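Local coordinates for protein ribokinase (Thermotoga maritima, PDB 1VM7) that probably phosphorylates D-ribose at O-5 with ATP and magnesium, yielding D-ribose 5-phosphate for nucleotide and amino-acid synthesis or the pentose phosphate pathway, at residues A[167-172]-A[186-191]. Residues are numbered along the deposited sequence; the frame is centred on the assembly and turned at random.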
loop_
_atom_site.group_PDB
_atom_site.type_symbol
_atom_site.label_atom_id
_atom_site.label_comp_id
_atom_site.label_asym_id
_atom_site.label_seq_id
_atom_site.Cartn_x
_atom_site.Cartn_y
_atom_site.Cartn_z
ATOM N N ILE A 167 -24.288 8.814 -19.591
ATOM C CA ILE A 167 -24.378 7.534 -18.913
ATOM C C ILE A 167 -23.717 7.697 -17.545
ATOM O O ILE A 167 -22.540 8.032 -17.473
ATOM C CB ILE A 167 -23.624 6.438 -19.685
ATOM C CG1 ILE A 167 -24.228 6.275 -21.090
ATOM C CG2 ILE A 167 -23.659 5.139 -18.895
ATOM C CD1 ILE A 167 -23.360 5.550 -22.126
ATOM N N PHE A 168 -24.490 7.477 -16.474
ATOM C CA PHE A 168 -24.005 7.625 -15.094
ATOM C C PHE A 168 -24.114 6.293 -14.331
ATOM O O PHE A 168 -25.186 5.735 -14.164
ATOM C CB PHE A 168 -24.769 8.736 -14.379
ATOM C CG PHE A 168 -24.455 8.854 -12.919
ATOM C CD1 PHE A 168 -23.166 9.031 -12.486
ATOM C CD2 PHE A 168 -25.474 8.791 -11.967
ATOM C CE1 PHE A 168 -22.886 9.142 -11.146
ATOM C CE2 PHE A 168 -25.202 8.909 -10.632
ATOM C CZ PHE A 168 -23.911 9.078 -10.208
ATOM N N ASP A 169 -22.959 5.779 -13.931
ATOM C CA ASP A 169 -22.851 4.574 -13.142
ATOM C C ASP A 169 -22.775 5.022 -11.676
ATOM O O ASP A 169 -21.779 5.619 -11.222
ATOM C CB ASP A 169 -21.599 3.831 -13.577
ATOM C CG ASP A 169 -21.538 2.403 -13.091
ATOM O OD1 ASP A 169 -22.617 1.842 -12.747
ATOM O OD2 ASP A 169 -20.386 1.846 -13.108
ATOM N N PRO A 170 -23.850 4.787 -10.920
ATOM C CA PRO A 170 -23.916 5.364 -9.583
ATOM C C PRO A 170 -23.094 4.522 -8.589
ATOM O O PRO A 170 -23.623 3.967 -7.640
ATOM C CB PRO A 170 -25.418 5.349 -9.288
ATOM C CG PRO A 170 -25.901 4.080 -10.015
ATOM C CD PRO A 170 -25.050 3.982 -11.242
ATOM N N ALA A 171 -21.784 4.464 -8.810
ATOM C CA ALA A 171 -20.916 3.545 -8.091
ATOM C C ALA A 171 -19.714 4.301 -7.489
ATOM O O ALA A 171 -18.949 4.918 -8.218
ATOM C CB ALA A 171 -20.455 2.470 -9.041
ATOM N N PRO A 172 -19.580 4.328 -6.155
ATOM C CA PRO A 172 -20.561 3.891 -5.157
ATOM C C PRO A 172 -21.784 4.774 -5.161
ATOM O O PRO A 172 -21.733 5.900 -5.643
ATOM C CB PRO A 172 -19.833 4.102 -3.815
ATOM C CG PRO A 172 -18.771 5.127 -4.113
ATOM C CD PRO A 172 -18.346 4.823 -5.512
ATOM N N TYR A 186 -28.796 7.540 -19.404
ATOM C CA TYR A 186 -28.716 6.196 -18.830
ATOM C C TYR A 186 -28.237 6.260 -17.390
ATOM O O TYR A 186 -27.227 6.921 -17.077
ATOM C CB TYR A 186 -27.774 5.281 -19.645
ATOM C CG TYR A 186 -28.302 4.960 -21.011
ATOM C CD1 TYR A 186 -28.025 5.784 -22.089
ATOM C CD2 TYR A 186 -29.117 3.857 -21.223
ATOM C CE1 TYR A 186 -28.518 5.516 -23.334
ATOM C CE2 TYR A 186 -29.636 3.591 -22.475
ATOM C CZ TYR A 186 -29.320 4.421 -23.533
ATOM O OH TYR A 186 -29.827 4.178 -24.799
ATOM N N LEU A 187 -28.981 5.585 -16.512
ATOM C CA LEU A 187 -28.539 5.324 -15.149
ATOM C C LEU A 187 -28.332 3.821 -15.040
ATOM O O LEU A 187 -29.218 3.048 -15.384
ATOM C CB LEU A 187 -29.601 5.784 -14.142
ATOM C CG LEU A 187 -29.238 5.672 -12.655
ATOM C CD1 LEU A 187 -28.234 6.719 -12.294
ATOM C CD2 LEU A 187 -30.464 5.785 -11.771
ATOM N N THR A 188 -27.172 3.399 -14.558
ATOM C CA THR A 188 -26.792 1.974 -14.653
ATOM C C THR A 188 -26.429 1.391 -13.288
ATOM O O THR A 188 -25.304 1.001 -13.068
ATOM C CB THR A 188 -25.600 1.775 -15.630
ATOM O OG1 THR A 188 -24.415 2.376 -15.089
ATOM C CG2 THR A 188 -25.897 2.403 -16.999
ATOM N N PRO A 189 -27.378 1.354 -12.350
ATOM C CA PRO A 189 -27.042 0.819 -11.042
ATOM C C PRO A 189 -27.000 -0.697 -11.072
ATOM O O PRO A 189 -27.698 -1.294 -11.863
ATOM C CB PRO A 189 -28.225 1.278 -10.173
ATOM C CG PRO A 189 -29.363 1.245 -11.136
ATOM C CD PRO A 189 -28.801 1.732 -12.433
ATOM N N ASN A 190 -26.178 -1.303 -10.228
ATOM C CA ASN A 190 -26.317 -2.724 -9.940
ATOM C C ASN A 190 -27.390 -2.881 -8.867
ATOM O O ASN A 190 -28.018 -1.904 -8.462
ATOM C CB ASN A 190 -24.979 -3.350 -9.512
ATOM C CG ASN A 190 -24.468 -2.848 -8.159
ATOM O OD1 ASN A 190 -25.239 -2.452 -7.279
ATOM N ND2 ASN A 190 -23.137 -2.872 -7.992
ATOM N N GLU A 191 -27.611 -4.108 -8.402
ATOM C CA GLU A 191 -28.759 -4.385 -7.550
ATOM C C GLU A 191 -28.636 -3.753 -6.162
ATOM O O GLU A 191 -29.600 -3.196 -5.628
ATOM C CB GLU A 191 -28.995 -5.882 -7.446
ATOM C CG GLU A 191 -30.261 -6.210 -6.683
ATOM C CD GLU A 191 -30.845 -7.542 -7.056
ATOM O OE1 GLU A 191 -30.126 -8.368 -7.669
ATOM O OE2 GLU A 191 -32.032 -7.738 -6.746
#
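Tyr186 pairs with Ile167 in a parallel bridge between strands 186-187 and 165-168: its backbone O accepts a nearly straight bond from Phe168 N at 2.9 Å, and its CB lies alongside Ile167 CG1, while its ring continues on to meet Phe264 edge-to-face. On the other side of the sheet, Leu187 has chi1 at -176°, swinging CG away from the backbone N, and chi2 then turns CD1 obliquely toward Phe168 CD2, 3.5 Å away. Thr188 returns the backbone bond, its N reaching Phe168 O at 3.1 Å. Its hydroxyl donates to Asp169 OD1 at 3.0 Å from above the carboxylate plane and is itself hydrogen-bonded to Asn261 ND2, from helix 256-269. OD1 also forms a salt bridge with Lys226. With an alanine at Asp169, the Lys226 ammonium would probably lose this mate and the Thr188 hydroxyl its acceptor. Pro189 sets CB 3.6 Å from CG of Pro170, the centre of an inverse gamma turn. Asn190, predicted to bind ATP, N-caps helix 191-202 through OD1 to Glu193 N. These are adjacent parallel strands of the central sheet of the ribokinase (PfkB) alpha/beta fold, ending in loops that place Asp169 beside Asp258, the predicted catalytic base.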